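Aminotransferase class I and II (PDB 3OP7) probably transfers amino groups between amino acids and keto acids, using pyridoxal 5'-phosphate bound to a lysine as cofactor. Local coordinates at residues L34-A39 against L274-H279; E46-K51 against D259-Q264; E177-I182 against A188-D193; S192-R197 against P205-V210. All coordinates share one frame; numbering follows the deposited sequence. Where two conformers were deposited one is given.

Contact 1: residues L34-A39 against L274-H279. With EDO (1,2-ethanediol), chain I.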
# COMPACT_ATOMS: atom_id res chain seq x y z
N LEU A 34 -2.49 21.55 5.76
CA LEU A 34 -1.14 21.83 6.25
C LEU A 34 -1.13 23.16 6.99
O LEU A 34 -0.54 23.28 8.06
CB LEU A 34 -0.15 21.83 5.07
CG LEU A 34 1.28 21.43 5.38
CD1 LEU A 34 1.33 20.15 6.22
CD2 LEU A 34 2.05 21.30 4.04
N GLU A 35 -1.81 24.16 6.44
CA GLU A 35 -1.95 25.48 7.07
C GLU A 35 -2.45 25.36 8.52
O GLU A 35 -1.88 25.96 9.42
CB GLU A 35 -2.94 26.34 6.28
CG GLU A 35 -3.41 27.62 6.97
CD GLU A 35 -2.78 28.87 6.44
OE1 GLU A 35 -2.44 28.93 5.23
OE2 GLU A 35 -2.66 29.82 7.26
N GLU A 36 -3.52 24.61 8.71
CA GLU A 36 -4.09 24.41 10.04
C GLU A 36 -3.12 23.63 10.93
O GLU A 36 -3.01 23.91 12.13
CB GLU A 36 -5.48 23.72 10.00
CG GLU A 36 -6.25 23.88 11.33
CD GLU A 36 -7.61 23.18 11.44
OE1 GLU A 36 -8.13 22.65 10.43
OE2 GLU A 36 -8.14 23.16 12.58
N LEU A 37 -2.44 22.62 10.37
CA LEU A 37 -1.45 21.89 11.16
C LEU A 37 -0.28 22.76 11.60
O LEU A 37 0.14 22.70 12.76
CB LEU A 37 -0.91 20.69 10.41
CG LEU A 37 0.11 19.81 11.12
CD1 LEU A 37 -0.42 19.24 12.47
CD2 LEU A 37 0.63 18.67 10.17
N PHE A 38 0.20 23.64 10.72
CA PHE A 38 1.24 24.57 11.11
C PHE A 38 0.75 25.46 12.24
O PHE A 38 1.48 25.71 13.20
CB PHE A 38 1.66 25.44 9.93
CG PHE A 38 2.41 24.70 8.83
CD1 PHE A 38 3.29 23.68 9.11
CD2 PHE A 38 2.29 25.12 7.51
CE1 PHE A 38 4.00 23.06 8.11
CE2 PHE A 38 3.01 24.49 6.50
CZ PHE A 38 3.86 23.47 6.80
N ALA A 39 -0.48 25.95 12.12
CA ALA A 39 -1.04 26.87 13.11
C ALA A 39 -1.18 26.22 14.48
O ALA A 39 -0.78 26.80 15.49
CB ALA A 39 -2.40 27.45 12.65
N LEU A 274 -5.49 16.25 19.39
CA LEU A 274 -6.51 15.61 20.21
C LEU A 274 -7.47 16.64 20.79
O LEU A 274 -8.68 16.42 20.87
CB LEU A 274 -5.88 14.80 21.34
CG LEU A 274 -5.15 13.52 20.89
CD1 LEU A 274 -4.53 12.81 22.09
CD2 LEU A 274 -6.01 12.54 20.11
N GLU A 275 -6.93 17.78 21.19
CA GLU A 275 -7.76 18.82 21.80
C GLU A 275 -8.73 19.42 20.79
O GLU A 275 -9.91 19.59 21.09
CB GLU A 275 -6.86 19.84 22.48
CG GLU A 275 -6.60 19.46 23.95
CD GLU A 275 -7.86 19.57 24.82
OE1 GLU A 275 -8.47 20.66 24.86
OE2 GLU A 275 -8.27 18.55 25.43
N ARG A 276 -8.24 19.67 19.57
CA ARG A 276 -9.07 20.10 18.45
C ARG A 276 -10.19 19.09 18.21
O ARG A 276 -11.34 19.46 18.09
CB ARG A 276 -8.25 20.23 17.17
CG ARG A 276 -9.04 20.58 15.90
CD ARG A 276 -8.25 20.20 14.69
NE ARG A 276 -8.88 20.52 13.40
CZ ARG A 276 -9.42 19.63 12.57
NH1 ARG A 276 -9.49 18.35 12.89
NH2 ARG A 276 -9.90 20.04 11.40
N ASN A 277 -9.81 17.82 18.10
CA ASN A 277 -10.74 16.77 17.74
C ASN A 277 -11.73 16.40 18.82
O ASN A 277 -12.86 16.01 18.49
CB ASN A 277 -9.98 15.58 17.14
CG ASN A 277 -9.51 15.91 15.78
OD1 ASN A 277 -9.76 17.01 15.34
ND2 ASN A 277 -8.83 14.96 15.09
N ARG A 278 -11.33 16.55 20.09
CA ARG A 278 -12.28 16.39 21.21
C ARG A 278 -13.47 17.35 21.10
O ARG A 278 -14.61 16.95 21.29
CB ARG A 278 -11.60 16.58 22.58
CG ARG A 278 -12.62 16.56 23.77
CD ARG A 278 -11.97 16.53 25.17
NE ARG A 278 -11.19 15.32 25.37
CZ ARG A 278 -11.72 14.12 25.66
NH1 ARG A 278 -13.04 13.96 25.82
NH2 ARG A 278 -10.93 13.07 25.82
N HIS A 279 -13.20 18.61 20.80
CA HIS A 279 -14.27 19.58 20.63
C HIS A 279 -15.24 19.20 19.51
O HIS A 279 -16.46 19.27 19.66
CB HIS A 279 -13.70 20.99 20.37
CG HIS A 279 -13.00 21.60 21.55
ND1 HIS A 279 -13.64 21.90 22.73
CD2 HIS A 279 -11.71 22.01 21.70
CE1 HIS A 279 -12.77 22.45 23.57
NE2 HIS A 279 -11.60 22.55 22.96
C1 EDO I . -7.64 13.58 24.84
O1 EDO I . -7.24 12.62 25.81
C2 EDO I . -7.53 14.97 25.44
O2 EDO I . -8.07 15.95 24.54
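Glu36 and Arg276 alone carry this contact, and they do so by charge. Arg276 presents NE and NH2, the side-on grip, with one nitrogen for each carboxylate oxygen. The shorter bond runs from Arg276 NE to Glu36 OE2 at 2.9 Å, with an N-H...O angle of 155°. Its acceptor lies close to the guanidinium plane, yet the donor approaches from above the carboxylate plane. The second bond, Arg276 NH2 to Glu36 OE1, is longer at 3.3 Å and meets the syn side of the oxygen. The two flat groups stand 63° apart, which is consistent with the unequal bonds and departs from a coplanar bidentate fork. Glu36 was modelled in two conformers, so this geometry belongs to one of them.

Both chains are extended and meet at roughly a right angle. With 10.7 Å between Glu36 CA and Arg276 CA, that full reach is what lets the charges touch.

Hydrogen bonds to uncharged acceptors hold the other side of the arginine. Its NH1 donates to Asn277 OD1 at 2.8 Å, in the carbonyl plane and on a lone pair, and also to the backbone O of Ser30. Asn277 is held in turn through ND2 by Ser225 OG and by the backbone O of Thr223, the residue after the cofactor-bearing lysine.

Only 85 Å² is buried, as befits a surface salt bridge between helices. It ties helix 34-41, whose Glu35 bonds Gln53 of the second subunit, to helix 270-294, consistent with the long interdomain helix of fold type I aminotransferases.

Contact 2: residues E46-K51 against D259-Q264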
# COMPACT_ATOMS: atom_id res chain seq x y z
N GLU A 46 7.71 28.30 6.38
CA GLU A 46 8.91 28.47 5.56
C GLU A 46 10.03 27.50 5.95
O GLU A 46 10.75 27.01 5.07
CB GLU A 46 9.40 29.92 5.65
CG GLU A 46 10.27 30.37 4.49
CD GLU A 46 10.82 31.79 4.70
OE1 GLU A 46 10.12 32.64 5.31
OE2 GLU A 46 11.96 32.05 4.27
N ASP A 47 10.22 27.26 7.25
CA ASP A 47 11.24 26.31 7.69
C ASP A 47 10.88 24.90 7.23
O ASP A 47 11.76 24.12 6.83
CB ASP A 47 11.38 26.26 9.22
CG ASP A 47 11.90 27.56 9.86
OD1 ASP A 47 12.58 28.38 9.21
OD2 ASP A 47 11.60 27.74 11.06
N PHE A 48 9.59 24.56 7.31
CA PHE A 48 9.14 23.25 6.92
C PHE A 48 9.40 23.07 5.42
O PHE A 48 9.93 22.05 5.01
CB PHE A 48 7.67 23.01 7.25
CG PHE A 48 7.16 21.67 6.83
CD1 PHE A 48 6.68 21.47 5.54
CD2 PHE A 48 7.08 20.63 7.73
CE1 PHE A 48 6.17 20.24 5.15
CE2 PHE A 48 6.58 19.40 7.36
CZ PHE A 48 6.13 19.20 6.05
N TYR A 49 9.05 24.06 4.63
CA TYR A 49 9.22 23.96 3.17
C TYR A 49 10.69 23.93 2.76
O TYR A 49 11.04 23.27 1.79
CB TYR A 49 8.50 25.07 2.45
CG TYR A 49 6.98 24.98 2.60
CD1 TYR A 49 6.31 23.80 2.36
CD2 TYR A 49 6.24 26.10 2.97
CE1 TYR A 49 4.90 23.71 2.53
CE2 TYR A 49 4.88 26.03 3.10
CZ TYR A 49 4.21 24.87 2.90
OH TYR A 49 2.86 24.85 3.04
N LYS A 50 11.51 24.68 3.48
CA LYS A 50 12.94 24.68 3.21
C LYS A 50 13.51 23.27 3.41
O LYS A 50 14.26 22.80 2.58
CB LYS A 50 13.69 25.69 4.10
CG LYS A 50 15.13 25.93 3.64
CD LYS A 50 15.69 27.29 4.16
CE LYS A 50 17.06 27.66 3.57
NZ LYS A 50 17.41 29.11 3.84
N LYS A 51 13.14 22.62 4.50
CA LYS A 51 13.62 21.28 4.78
C LYS A 51 13.09 20.32 3.69
O LYS A 51 13.85 19.58 3.09
CB LYS A 51 13.15 20.82 6.15
CG LYS A 51 13.58 19.37 6.52
CD LYS A 51 13.38 19.23 7.99
CE LYS A 51 13.49 17.81 8.49
NZ LYS A 51 13.06 17.86 9.94
N ASP A 259 5.11 12.40 3.38
CA ASP A 259 4.09 11.84 4.29
C ASP A 259 4.66 11.59 5.71
O ASP A 259 4.07 11.94 6.75
CB ASP A 259 3.49 10.59 3.67
CG ASP A 259 2.86 10.83 2.30
OD1 ASP A 259 2.33 11.94 2.08
OD2 ASP A 259 2.90 9.87 1.46
N ASP A 260 5.83 10.97 5.78
CA ASP A 260 6.55 10.79 7.02
C ASP A 260 6.93 12.13 7.70
O ASP A 260 6.89 12.25 8.91
CB ASP A 260 7.77 9.89 6.82
CG ASP A 260 8.72 9.92 8.01
OD1 ASP A 260 8.56 9.12 8.95
OD2 ASP A 260 9.64 10.75 7.97
N LEU A 261 7.35 13.13 6.91
CA LEU A 261 7.70 14.47 7.45
C LEU A 261 6.50 15.09 8.15
O LEU A 261 6.62 15.61 9.27
CB LEU A 261 8.16 15.39 6.32
CG LEU A 261 9.51 16.08 6.28
CD1 LEU A 261 9.28 17.48 5.74
CD2 LEU A 261 10.34 16.09 7.61
N VAL A 262 5.34 15.05 7.50
CA VAL A 262 4.10 15.57 8.11
C VAL A 262 3.76 14.73 9.34
O VAL A 262 3.37 15.30 10.37
CB VAL A 262 2.91 15.61 7.13
CG1 VAL A 262 1.61 16.04 7.84
CG2 VAL A 262 3.24 16.52 5.92
N ALA A 263 3.96 13.42 9.25
CA ALA A 263 3.62 12.56 10.41
C ALA A 263 4.49 12.94 11.62
O ALA A 263 4.00 12.95 12.72
CB ALA A 263 3.82 11.06 10.06
N GLN A 264 5.78 13.22 11.39
CA GLN A 264 6.70 13.60 12.47
C GLN A 264 6.12 14.86 13.19
O GLN A 264 6.08 14.95 14.41
CB GLN A 264 8.08 13.95 11.93
CG GLN A 264 8.92 12.78 11.43
CD GLN A 264 10.28 13.22 10.92
OE1 GLN A 264 11.01 13.95 11.59
NE2 GLN A 264 10.60 12.81 9.72
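Next to Leu261, the residue that meets Phe48 and Lys51, Asp260 OD1 is gripped by two groups, Gln86 NE2 and Ser65 OG, while Asp260 OD2 accepts from Gln264 NE2 at 2.9 Å. That last bond, which links residues one helical turn apart, comes from the syn side of the carboxylate but tilted 35° out of its plane. The bonds to OD1 tie helix 257-268 to Gln86 and Ser65. The helix packs against helix 45-53 as a nearly antiparallel pair, with short-segment axes 147° apart and 11.9 Å at closest approach.

Such spacing is wide, and long side chains bridge it. Phe48 has CG anti to its own N (chi1 179°), which swings the ring tip between Leu261 and Val262. Leu261 comes from the opposite direction, in the conformer given, and Val262 at about a right angle; Phe48 CZ lies 3.9 Å from Val262 CG2. The ring also meets Phe38 of helix 34-41 edge-to-face, and Tyr49 stacks on Tyr49 of the second subunit, so this helix layer reaches the dimer interface.

Nearer solvent, the extended Lys51 lays its CE 3.7 Å from Leu261 CD2. The other Leu261 methyl, CD1, stands 3.6 Å from Phe48 CZ.

Contact 3: residues E177-I182 against A188-D193; sequences EELVEI and AYILSD. With EDO (1,2-ethanediol), chain J.
Ile190 points its CD1 methyl at the branch of Leu179, tip to tip, and with Val180 beside it makes the whole of this apolar contact. It is the helix-on-sheet packing of a beta-alpha-beta crossover, strand 157-161, helix 173-184, strand 189-193, in which the two strands are parallel neighbours. In the first shell, Ile190 CD1 lies 3.8 Å from Leu179 CG. Val180 crosses the isoleucine at about a right angle.

Torsions explain the reach. Ile190 sets CG1 opposite its carbonyl carbon (chi1 -62°) and then runs extended (chi2 171°), so CD1 projects to the helix; Leu179 leaves the helix at an angle, but its end turns to the strand.

Further out, Leu179 also rests on Ile160 of the neighbouring strand and Leu147 of helix 144-150, and Ile190 is fixed by backbone bonds to Lys213 and Ile215. The strand ends at Asp193, whose OD2 bonds N1 of the lysine-bound cofactor at position 222, so the packed strand is also the one that carries the aspartate bonded to the cofactor.

Ile190 CD1 is 4.2 Å from each of Leu179 CD1 and Leu179 CD2, equidistant from the two methyls and facing the fork of the branch, and 4.1 Å from Val180 CG2.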
# COMPACT_ATOMS: atom_id res chain seq x y z
N GLU A 177 -8.37 -7.77 29.29
CA GLU A 177 -7.57 -8.66 30.09
C GLU A 177 -8.15 -10.08 30.05
O GLU A 177 -7.38 -11.05 30.03
CB GLU A 177 -7.42 -8.10 31.55
CG GLU A 177 -6.39 -6.92 31.54
CD GLU A 177 -6.18 -6.17 32.88
OE1 GLU A 177 -7.01 -6.27 33.77
OE2 GLU A 177 -5.17 -5.43 32.97
N GLU A 178 -9.48 -10.20 30.05
CA GLU A 178 -10.16 -11.49 29.96
C GLU A 178 -9.99 -12.13 28.57
O GLU A 178 -9.70 -13.34 28.45
CB GLU A 178 -11.65 -11.36 30.41
CG GLU A 178 -12.27 -12.73 30.69
CD GLU A 178 -13.67 -12.70 31.22
OE1 GLU A 178 -14.17 -11.64 31.65
OE2 GLU A 178 -14.28 -13.77 31.18
N LEU A 179 -10.06 -11.30 27.53
CA LEU A 179 -9.78 -11.71 26.15
C LEU A 179 -8.35 -12.25 26.08
O LEU A 179 -8.08 -13.29 25.47
CB LEU A 179 -9.96 -10.53 25.20
CG LEU A 179 -9.41 -10.63 23.79
CD1 LEU A 179 -10.05 -11.84 23.10
CD2 LEU A 179 -9.68 -9.29 23.06
N VAL A 180 -7.42 -11.51 26.68
CA VAL A 180 -6.03 -11.91 26.66
C VAL A 180 -5.83 -13.25 27.40
O VAL A 180 -5.11 -14.09 26.95
CB VAL A 180 -5.14 -10.81 27.22
CG1 VAL A 180 -3.67 -11.31 27.47
CG2 VAL A 180 -5.11 -9.64 26.26
N GLU A 181 -6.46 -13.42 28.55
CA GLU A 181 -6.35 -14.70 29.25
C GLU A 181 -6.79 -15.86 28.37
O GLU A 181 -6.17 -16.93 28.40
CB GLU A 181 -7.09 -14.66 30.59
CG GLU A 181 -6.36 -13.81 31.62
CD GLU A 181 -7.10 -13.68 32.93
OE1 GLU A 181 -8.35 -13.56 32.92
OE2 GLU A 181 -6.43 -13.71 33.99
N ILE A 182 -7.83 -15.66 27.55
CA ILE A 182 -8.28 -16.71 26.64
C ILE A 182 -7.25 -16.98 25.52
O ILE A 182 -6.85 -18.15 25.29
CB ILE A 182 -9.64 -16.38 26.01
CG1 ILE A 182 -10.75 -16.29 27.06
CG2 ILE A 182 -9.99 -17.44 24.96
CD1 ILE A 182 -12.05 -15.59 26.50
N ALA A 188 -2.23 -17.51 20.98
CA ALA A 188 -2.76 -16.83 19.80
C ALA A 188 -2.35 -15.36 19.81
O ALA A 188 -2.32 -14.73 20.86
CB ALA A 188 -4.32 -16.93 19.75
N TYR A 189 -2.05 -14.81 18.65
CA TYR A 189 -1.83 -13.40 18.54
C TYR A 189 -3.18 -12.77 18.64
O TYR A 189 -4.18 -13.38 18.27
CB TYR A 189 -1.34 -13.00 17.18
CG TYR A 189 0.01 -13.53 16.76
CD1 TYR A 189 1.14 -13.13 17.40
CD2 TYR A 189 0.13 -14.42 15.66
CE1 TYR A 189 2.41 -13.61 17.00
CE2 TYR A 189 1.37 -14.89 15.25
CZ TYR A 189 2.51 -14.48 15.91
OH TYR A 189 3.74 -14.95 15.49
N ILE A 190 -3.20 -11.52 19.07
CA ILE A 190 -4.39 -10.68 18.94
C ILE A 190 -4.02 -9.44 18.14
O ILE A 190 -3.20 -8.62 18.58
CB ILE A 190 -5.00 -10.25 20.30
CG1 ILE A 190 -5.47 -11.47 21.12
CG2 ILE A 190 -6.19 -9.29 20.03
CD1 ILE A 190 -5.90 -11.15 22.56
N LEU A 191 -4.58 -9.33 16.94
CA LEU A 191 -4.40 -8.17 16.08
C LEU A 191 -5.53 -7.24 16.48
O LEU A 191 -6.72 -7.64 16.48
CB LEU A 191 -4.59 -8.54 14.63
CG LEU A 191 -4.71 -7.37 13.62
CD1 LEU A 191 -3.51 -6.35 13.75
CD2 LEU A 191 -4.83 -7.87 12.15
N SER A 192 -5.19 -6.03 16.89
CA SER A 192 -6.18 -5.02 17.25
C SER A 192 -6.01 -3.74 16.42
O SER A 192 -4.99 -3.05 16.52
CB SER A 192 -6.07 -4.72 18.74
OG SER A 192 -7.07 -3.80 19.15
N ASP A 193 -6.95 -3.49 15.52
CA ASP A 193 -6.99 -2.28 14.75
C ASP A 193 -7.60 -1.18 15.63
O ASP A 193 -8.80 -1.22 16.01
CB ASP A 193 -7.78 -2.53 13.46
CG ASP A 193 -8.05 -1.27 12.63
OD1 ASP A 193 -8.07 -0.15 13.17
OD2 ASP A 193 -8.40 -1.44 11.46
C1 EDO J . -8.70 -19.75 30.33
O1 EDO J . -8.07 -18.55 30.84
C2 EDO J . -10.18 -19.77 30.73
O2 EDO J . -11.08 -19.30 29.72

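Contact 4: residues S192-R197 against P205-V210. With EDO (1,2-ethanediol), chain K; EDO (1,2-ethanediol), chain I.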
# COMPACT_ATOMS: atom_id res chain seq x y z
N SER A 192 -5.19 -6.03 16.89
CA SER A 192 -6.18 -5.02 17.25
C SER A 192 -6.01 -3.74 16.42
O SER A 192 -4.99 -3.05 16.52
CB SER A 192 -6.07 -4.72 18.74
OG SER A 192 -7.07 -3.80 19.15
N ASP A 193 -6.95 -3.49 15.52
CA ASP A 193 -6.99 -2.28 14.75
C ASP A 193 -7.60 -1.18 15.63
O ASP A 193 -8.80 -1.22 16.01
CB ASP A 193 -7.78 -2.53 13.46
CG ASP A 193 -8.05 -1.27 12.63
OD1 ASP A 193 -8.07 -0.15 13.17
OD2 ASP A 193 -8.40 -1.44 11.46
N GLU A 194 -6.73 -0.26 16.02
CA GLU A 194 -7.01 0.75 16.99
C GLU A 194 -7.07 2.15 16.42
O GLU A 194 -6.82 3.12 17.12
CB GLU A 194 -6.01 0.64 18.16
CG GLU A 194 -6.17 -0.71 18.85
CD GLU A 194 -5.14 -1.10 19.90
OE1 GLU A 194 -4.05 -0.50 19.96
OE2 GLU A 194 -5.48 -2.03 20.70
N VAL A 195 -7.45 2.29 15.15
CA VAL A 195 -7.57 3.64 14.58
C VAL A 195 -8.52 4.56 15.35
O VAL A 195 -8.30 5.78 15.35
CB VAL A 195 -7.95 3.64 13.05
CG1 VAL A 195 -6.81 2.99 12.21
CG2 VAL A 195 -9.30 2.98 12.76
N TYR A 196 -9.56 4.00 15.95
CA TYR A 196 -10.52 4.78 16.74
C TYR A 196 -10.17 4.80 18.21
O TYR A 196 -10.59 3.93 18.99
CB TYR A 196 -11.95 4.26 16.59
CG TYR A 196 -12.45 4.44 15.16
CD1 TYR A 196 -12.71 5.71 14.67
CD2 TYR A 196 -12.67 3.37 14.33
CE1 TYR A 196 -13.16 5.91 13.41
CE2 TYR A 196 -13.12 3.57 13.05
CZ TYR A 196 -13.37 4.84 12.61
OH TYR A 196 -13.86 5.09 11.36
N ARG A 197 -9.34 5.78 18.57
CA ARG A 197 -9.07 6.12 19.99
C ARG A 197 -10.31 6.70 20.64
O ARG A 197 -10.83 7.76 20.22
CB ARG A 197 -7.93 7.15 20.11
CG ARG A 197 -7.32 7.37 21.51
CD ARG A 197 -6.78 8.80 21.73
NE ARG A 197 -6.63 9.17 23.15
CZ ARG A 197 -7.38 10.05 23.79
NH1 ARG A 197 -8.36 10.70 23.18
NH2 ARG A 197 -7.15 10.29 25.07
N PRO A 205 -6.69 0.52 27.22
CA PRO A 205 -5.33 0.30 26.80
C PRO A 205 -5.29 -0.27 25.39
O PRO A 205 -6.27 -0.87 24.92
CB PRO A 205 -4.82 -0.74 27.81
CG PRO A 205 -6.05 -1.49 28.25
CD PRO A 205 -7.09 -0.42 28.29
N SER A 206 -4.17 -0.05 24.72
CA SER A 206 -3.83 -0.79 23.50
C SER A 206 -3.62 -2.27 23.83
O SER A 206 -3.16 -2.62 24.92
CB SER A 206 -2.56 -0.23 22.87
OG SER A 206 -2.16 -1.02 21.75
N ILE A 207 -3.93 -3.12 22.86
CA ILE A 207 -3.65 -4.55 23.00
C ILE A 207 -2.23 -4.82 23.40
O ILE A 207 -1.96 -5.68 24.22
CB ILE A 207 -4.07 -5.37 21.72
CG1 ILE A 207 -4.28 -6.84 22.08
CG2 ILE A 207 -3.10 -5.24 20.51
CD1 ILE A 207 -5.38 -7.13 23.13
N ILE A 208 -1.30 -4.08 22.83
CA ILE A 208 0.09 -4.32 23.15
C ILE A 208 0.50 -3.90 24.58
O ILE A 208 1.55 -4.34 25.06
CB ILE A 208 0.98 -3.63 22.12
CG1 ILE A 208 2.36 -4.30 22.08
CG2 ILE A 208 0.97 -2.13 22.36
CD1 ILE A 208 3.29 -3.75 21.01
N GLU A 209 -0.33 -3.12 25.26
CA GLU A 209 -0.11 -2.76 26.67
C GLU A 209 -0.65 -3.83 27.64
O GLU A 209 -0.35 -3.77 28.86
CB GLU A 209 -0.75 -1.38 26.96
CG GLU A 209 -0.06 -0.24 26.21
CD GLU A 209 -0.78 1.09 26.27
OE1 GLU A 209 -2.03 1.17 26.19
OE2 GLU A 209 -0.07 2.11 26.35
N VAL A 210 -1.45 -4.76 27.13
CA VAL A 210 -1.97 -5.83 27.96
C VAL A 210 -1.53 -7.23 27.54
O VAL A 210 -1.85 -8.19 28.26
CB VAL A 210 -3.52 -5.78 28.07
CG1 VAL A 210 -3.98 -4.53 28.85
CG2 VAL A 210 -4.19 -5.84 26.73
C1 EDO K . -1.11 1.91 29.80
O1 EDO K . -0.83 0.64 30.41
C2 EDO K . -2.60 2.02 29.47
O2 EDO K . -2.88 2.80 28.30
C1 EDO I . -7.64 13.58 24.84
O1 EDO I . -7.24 12.62 25.81
C2 EDO I . -7.53 14.97 25.44
O2 EDO I . -8.07 15.95 24.54
O HOH W 1 -7.43 -1.51 22.51
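Glu194, just past the end of strand 189-193, reaches to Ser206 and Ile207. Its CB starts the chain with CG opposite the carbonyl carbon (chi1 -62°), and the chain then runs extended; the side chain also touches Ala216 and Asn218. At CD the carboxylate divides its work. Glu194 OE1 accepts from Ser206 OG at 2.7 Å on the syn lone pair. Glu194 OE2 takes three donors. Ile207 N arrives at 2.9 Å and nearly straight (168°), also on a syn lone pair; Ser192 OG comes from the anti side at 2.8 Å, 32° out of the carboxylate plane; and a water lies 2.7 Å from that same Glu194 OE2. The water's second bond goes to Pro205 O at 2.8 Å.

With both oxygens bonded, the buried carboxylate is fixed in rotation. The Ile207 N-H, at the start of the short helix, would probably also stabilise its charge.

The receiving side is itself ordered. Ser206 N-caps the short, weakly bonded helix about 207-210: its N donates to Glu209 OE1 at 2.9 Å, completing a capping box, whereas the return bond from Ile208 N to Ser206 OG is weak at 3.4 Å. Beside the polar network, Ser192 CB presses on Ile207 CG2 at 3.5 Å, tighter than usual for two carbons.

Asp193, just before Glu194, forms an Asx turn to Val195 N and gives OD2 to the cofactor pyridine nitrogen. The contact thus joins the C-terminal end of strand 189-193 to the helix leading into the parallel strand 214-219, with Pro205 and Val210 packing on helix 173-184.

Overall arrangement
Along the chain the contacts nest: contact 1 closes the widest loop, contact 2 lies within it, and contacts 3 and 4 lie within both. Contacts 3 and 4 have centres about 10 Å apart and share Ser192 and Asp193 on strand 189-193 of the eight-stranded mixed sheet, forming successive beta-alpha-beta units. Contacts 1 and 2, about 16 Å between centres, join consecutive helices at both ends, touch through Phe38 and Phe48, and both reach the second subunit. The centres of contacts 1 and 3 are about 33 Å apart, on opposite sides of the chain's centre, but Leu274 packs on Arg197, linking contacts 1 and 4. Contacts 3 and 4 thus lie by the sheet carrying the cofactor's aspartate, contacts 1 and 2 among dimer-facing helices.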